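Local coordinates for NAP1-binding protein 2 (Saccharomyces cerevisiae, PDB 1YN8) that acts as an adaptor, bringing the PTC1 phosphatase to the PBS2 kinase and so restraining HOG pathway signalling, here represented by its SH3 domain, at residues Y8-E11 and N16-R19; S29-Q34 and V50-V55. All blocks are in the same frame, centred on the assembly; numbering follows the deposited sequence.

How the contacts relate
Both contacts join parts of one small SH3 domain that lie apart in sequence, and their centres are 11 Å apart. Contact 1 joins the two arms of the RT loop, between strands 2-6 and 25-33; contact 2 ties the end of strand 25-33 to the turn that follows strand 47-51. Both are surface contacts made largely by side chains. The two also touch directly: Asp9 O lies 3.2 Å from Phe54 CE2, Phe10 CE1 lies 3.5 Å from Pro51 CG, and Leu18 O lies 3.7 Å from Val50 CG1. Tyr8 meets Phe54 edge to face, an aromatic pair consistent with the proline-peptide groove of SH3 domains, although no ligand is bound here.

Contact 1: Y8-E11 and N16-R19; sequences YDFE and NELR
Charge pairing joins Glu11 to Arg19 across the two arms of the loop. The stronger bond runs from Arg19 NH2 to Glu11 OE2 (2.8 Å), and a weak one from Arg19 NH1 to Glu11 OE1 (3.3 Å) makes the salt bridge two-pronged. It is not flat: carboxylate and guanidinium planes are 75° apart, and NH2 meets OE2 from above the carboxylate plane. A bend at chi2 (84°) carries the carboxylate of Glu11 over to the arginine, although its CB sets off away from the facing segment.

Around the backbone, Phe10 O receives a CA-H...O contact from Arg19 CA (3.5 Å), and a water accepts from Arg19 NH1 while donating weakly to the same carbonyl. The backbones of Phe10 and Leu20 are hydrogen-bonded as well.

Packing centres on the Phe10 ring, which also touches Pro51. Leu18 O sits at its edge, in plane, 3.3 Å from Phe10 CD2. Glu17 OE1 approaches Phe10 CZ obliquely at 3.4 Å; the other carboxylate oxygen, OE2, bonds to Asn14. Phe10 CE2 lies 3.9 Å from Glu17 CB. An alanine in place of Phe10 would probably open a gap beside Glu17 CB and cost Pro51 one of the two aromatic rings it touches. Two arms joined in this way, between strands 2-6 and 25-33, form the RT loop of the SH3 fold.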
loop_
_atom_site.group_PDB
_atom_site.type_symbol
_atom_site.label_atom_id
_atom_site.label_comp_id
_atom_site.label_asym_id
_atom_site.label_seq_id
_atom_site.Cartn_x
_atom_site.Cartn_y
_atom_site.Cartn_z
ATOM N N TYR A 8 3.234 -4.940 7.723
ATOM C CA TYR A 8 2.766 -4.467 9.037
ATOM C C TYR A 8 1.411 -3.749 8.943
ATOM O O TYR A 8 1.080 -3.215 7.891
ATOM C CB TYR A 8 3.782 -3.485 9.637
ATOM C CG TYR A 8 5.254 -3.809 9.417
ATOM C CD1 TYR A 8 5.832 -4.959 9.942
ATOM C CD2 TYR A 8 6.064 -2.942 8.671
ATOM C CE1 TYR A 8 7.197 -5.232 9.736
ATOM C CE2 TYR A 8 7.405 -3.211 8.443
ATOM C CZ TYR A 8 7.971 -4.355 8.991
ATOM O OH TYR A 8 9.312 -4.627 8.764
ATOM N N ASP A 9 0.681 -3.698 10.076
ATOM C CA ASP A 9 -0.474 -2.797 10.226
ATOM C C ASP A 9 -0.035 -1.357 9.925
ATOM O O ASP A 9 1.087 -0.945 10.279
ATOM C CB ASP A 9 -1.037 -2.863 11.662
ATOM C CG ASP A 9 -1.761 -4.141 11.981
ATOM O OD1 ASP A 9 -1.995 -4.964 11.074
ATOM O OD2 ASP A 9 -2.097 -4.317 13.198
ATOM N N PHE A 10 -0.898 -0.585 9.271
ATOM C CA PHE A 10 -0.629 0.844 9.042
ATOM C C PHE A 10 -1.888 1.688 9.315
ATOM O O PHE A 10 -2.901 1.534 8.631
ATOM C CB PHE A 10 -0.119 1.076 7.617
ATOM C CG PHE A 10 0.022 2.523 7.254
ATOM C CD1 PHE A 10 0.907 3.338 7.949
ATOM C CD2 PHE A 10 -0.761 3.083 6.244
ATOM C CE1 PHE A 10 1.035 4.686 7.618
ATOM C CE2 PHE A 10 -0.645 4.422 5.908
ATOM C CZ PHE A 10 0.249 5.229 6.603
ATOM N N GLU A 11 -1.765 2.556 10.322
ATOM C CA GLU A 11 -2.779 3.493 10.816
ATOM C C GLU A 11 -2.578 4.883 10.162
ATOM O O GLU A 11 -1.596 5.577 10.457
ATOM C CB GLU A 11 -2.597 3.623 12.326
ATOM C CG GLU A 11 -3.578 4.546 13.043
ATOM C CD GLU A 11 -4.873 3.855 13.374
ATOM O OE1 GLU A 11 -4.818 2.721 13.892
ATOM O OE2 GLU A 11 -5.943 4.453 13.125
ATOM N N ASN A 16 -5.481 11.026 2.781
ATOM C CA ASN A 16 -4.703 10.671 1.595
ATOM C C ASN A 16 -4.081 9.252 1.705
ATOM O O ASN A 16 -3.677 8.676 0.695
ATOM C CB ASN A 16 -3.577 11.717 1.436
ATOM C CG ASN A 16 -3.210 12.001 -0.005
ATOM O OD1 ASN A 16 -3.617 11.299 -0.935
ATOM N ND2 ASN A 16 -2.431 13.053 -0.199
ATOM N N GLU A 17 -4.018 8.714 2.932
ATOM C CA GLU A 17 -3.312 7.458 3.236
ATOM C C GLU A 17 -4.283 6.258 3.304
ATOM O O GLU A 17 -5.432 6.407 3.750
ATOM C CB GLU A 17 -2.500 7.612 4.531
ATOM C CG GLU A 17 -1.427 8.728 4.460
ATOM C CD GLU A 17 -0.797 9.120 5.803
ATOM O OE1 GLU A 17 -0.896 8.381 6.812
ATOM O OE2 GLU A 17 -0.203 10.228 5.854
ATOM N N LEU A 18 -3.843 5.090 2.819
ATOM C CA LEU A 18 -4.659 3.875 2.750
ATOM C C LEU A 18 -4.365 2.961 3.938
ATOM O O LEU A 18 -3.238 2.503 4.083
ATOM C CB LEU A 18 -4.359 3.101 1.451
ATOM C CG LEU A 18 -5.175 1.839 1.125
ATOM C CD1 LEU A 18 -6.615 2.237 0.717
ATOM C CD2 LEU A 18 -4.541 0.966 0.053
ATOM N N ARG A 19 -5.369 2.656 4.753
ATOM C CA ARG A 19 -5.167 1.763 5.910
ATOM C C ARG A 19 -4.742 0.362 5.453
ATOM O O ARG A 19 -5.325 -0.214 4.526
ATOM C CB ARG A 19 -6.443 1.655 6.756
ATOM C CG ARG A 19 -6.373 0.623 7.904
ATOM C CD ARG A 19 -7.626 0.592 8.793
ATOM N NE ARG A 19 -7.873 1.833 9.541
ATOM C CZ ARG A 19 -7.285 2.190 10.681
ATOM N NH1 ARG A 19 -6.369 1.418 11.270
ATOM N NH2 ARG A 19 -7.626 3.341 11.246
HETATM O O HOH W 1 -4.280 -0.679 10.389
#

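Contact 2: S29-Q34 and V50-V55; sequences SYKHGQ and VPEEFV
Lys31 and Glu52 face each other across the surface of the SH3 barrel, where the end of strand 25-33, leading into the n-Src loop that connects it to strand 36-40, stands opposite the short turn after strand 47-51. Glu52 has the larger area buried by the contact, Lys31 somewhat less. The lysine chain is fully extended, with CG anti to the backbone N (chi1 -176°), and this reach brings its ammonium to the glutamate; along the way its side chain touches Leu37 of strand 36-40.

Glu52 starts out toward the strand and also stays extended beyond CG, which delivers the carboxylate to the end of the lysine. The two extended chains cross at a slant. Their backbones remain well apart, so the pairing is a bridge of side chains, with strand 36-40 lying between strand 25-33, which carries Lys31, and strand 47-51, which Glu52 follows. Backbone bonding of Glu52 to Gly35 ties the turn to the hairpin independently of the charges. On the lysine side, a classic beta bulge at His32 and Gly33 interrupts the end of the strand.

The salt bridge is long and its hydrogen bond weak: Lys31 NZ stands 3.5 Å from Glu52 OE2. Lys31 CE approaches Glu52 OE2 to 3.7 Å.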
loop_
_atom_site.group_PDB
_atom_site.type_symbol
_atom_site.label_atom_id
_atom_site.label_comp_id
_atom_site.label_asym_id
_atom_site.label_seq_id
_atom_site.Cartn_x
_atom_site.Cartn_y
_atom_site.Cartn_z
ATOM N N SER A 29 0.687 1.003 -7.818
ATOM C CA SER A 29 0.545 1.722 -9.087
ATOM C C SER A 29 1.818 2.451 -9.546
ATOM O O SER A 29 2.171 2.415 -10.738
ATOM C CB SER A 29 -0.592 2.720 -8.949
ATOM O OG SER A 29 -1.775 2.064 -8.538
ATOM N N TYR A 30 2.462 3.169 -8.606
ATOM C CA TYR A 30 3.652 3.960 -8.836
ATOM C C TYR A 30 4.210 4.488 -7.503
ATOM O O TYR A 30 3.550 4.394 -6.461
ATOM C CB TYR A 30 3.396 5.147 -9.775
ATOM C CG TYR A 30 2.447 6.252 -9.283
ATOM C CD1 TYR A 30 2.946 7.425 -8.723
ATOM C CD2 TYR A 30 1.076 6.153 -9.443
ATOM C CE1 TYR A 30 2.089 8.468 -8.320
ATOM C CE2 TYR A 30 0.216 7.186 -9.036
ATOM C CZ TYR A 30 0.729 8.337 -8.479
ATOM O OH TYR A 30 -0.133 9.368 -8.089
ATOM N N LYS A 31 5.438 5.000 -7.580
ATOM C CA LYS A 31 6.076 5.704 -6.460
ATOM C C LYS A 31 5.773 7.203 -6.506
ATOM O O LYS A 31 6.199 7.919 -7.440
ATOM C CB LYS A 31 7.585 5.467 -6.465
ATOM C CG LYS A 31 8.346 6.096 -5.269
ATOM C CD LYS A 31 9.793 5.602 -5.237
ATOM C CE LYS A 31 10.527 6.193 -4.063
ATOM N NZ LYS A 31 11.976 5.842 -4.060
ATOM N N HIS A 32 5.120 7.699 -5.455
ATOM C CA HIS A 32 4.771 9.125 -5.356
ATOM C C HIS A 32 5.950 10.044 -4.999
ATOM O O HIS A 32 6.066 11.153 -5.524
ATOM C CB HIS A 32 3.634 9.312 -4.334
ATOM C CG HIS A 32 3.439 10.740 -3.935
ATOM N ND1 HIS A 32 2.622 11.593 -4.635
ATOM C CD2 HIS A 32 4.004 11.481 -2.952
ATOM C CE1 HIS A 32 2.660 12.791 -4.080
ATOM N NE2 HIS A 32 3.493 12.751 -3.057
ATOM N N GLY A 33 6.774 9.613 -4.040
ATOM C CA GLY A 33 8.009 10.318 -3.680
ATOM C C GLY A 33 8.792 9.484 -2.677
ATOM O O GLY A 33 8.438 8.350 -2.451
ATOM N N GLN A 34 9.863 10.046 -2.105
ATOM C CA GLN A 34 10.687 9.338 -1.130
ATOM C C GLN A 34 9.796 8.814 0.007
ATOM O O GLN A 34 9.181 9.594 0.729
ATOM C CB GLN A 34 11.757 10.290 -0.569
ATOM C CG GLN A 34 12.605 9.755 0.604
ATOM C CD GLN A 34 13.186 10.862 1.497
ATOM O OE1 GLN A 34 13.101 10.777 2.728
ATOM N NE2 GLN A 34 13.770 11.902 0.887
ATOM N N VAL A 50 0.766 4.624 1.020
ATOM C CA VAL A 50 1.301 3.746 2.083
ATOM C C VAL A 50 2.838 3.933 2.196
ATOM O O VAL A 50 3.496 4.310 1.209
ATOM C CB VAL A 50 0.980 2.264 1.808
ATOM C CG1 VAL A 50 -0.559 2.085 1.625
ATOM C CG2 VAL A 50 1.768 1.727 0.578
ATOM N N PRO A 51 3.412 3.632 3.371
ATOM C CA PRO A 51 4.868 3.727 3.484
ATOM C C PRO A 51 5.610 2.699 2.579
ATOM O O PRO A 51 5.233 1.530 2.548
ATOM C CB PRO A 51 5.132 3.414 4.971
ATOM C CG PRO A 51 3.800 3.609 5.675
ATOM C CD PRO A 51 2.797 3.205 4.641
ATOM N N GLU A 52 6.685 3.148 1.916
ATOM C CA GLU A 52 7.500 2.288 1.046
ATOM C C GLU A 52 8.049 1.040 1.770
ATOM O O GLU A 52 8.125 -0.071 1.182
ATOM C CB GLU A 52 8.644 3.099 0.458
ATOM C CG GLU A 52 9.370 2.422 -0.694
ATOM C CD GLU A 52 10.466 3.298 -1.279
ATOM O OE1 GLU A 52 10.861 4.286 -0.632
ATOM O OE2 GLU A 52 10.947 2.970 -2.380
ATOM N N GLU A 53 8.445 1.217 3.033
ATOM C CA GLU A 53 9.012 0.100 3.819
ATOM C C GLU A 53 7.974 -0.895 4.431
ATOM O O GLU A 53 8.375 -1.857 5.114
ATOM C CB GLU A 53 9.928 0.650 4.931
ATOM C CG GLU A 53 11.208 1.420 4.421
ATOM C CD GLU A 53 12.008 0.649 3.358
ATOM O OE1 GLU A 53 12.423 -0.501 3.641
ATOM O OE2 GLU A 53 12.215 1.195 2.235
ATOM N N PHE A 54 6.667 -0.654 4.235
ATOM C CA PHE A 54 5.593 -1.477 4.821
ATOM C C PHE A 54 5.035 -2.520 3.825
ATOM O O PHE A 54 4.083 -3.235 4.157
ATOM C CB PHE A 54 4.430 -0.596 5.322
ATOM C CG PHE A 54 4.605 -0.043 6.744
ATOM C CD1 PHE A 54 5.750 0.673 7.099
ATOM C CD2 PHE A 54 3.603 -0.199 7.707
ATOM C CE1 PHE A 54 5.905 1.207 8.373
ATOM C CE2 PHE A 54 3.763 0.327 9.003
ATOM C CZ PHE A 54 4.912 1.034 9.318
ATOM N N VAL A 55 5.594 -2.576 2.607
ATOM C CA VAL A 55 5.191 -3.635 1.636
ATOM C C VAL A 55 6.367 -4.401 1.051
ATOM O O VAL A 55 7.488 -3.859 0.993
ATOM C CB VAL A 55 4.307 -3.103 0.455
ATOM C CG1 VAL A 55 3.156 -2.258 0.956
ATOM C CG2 VAL A 55 5.136 -2.374 -0.616
#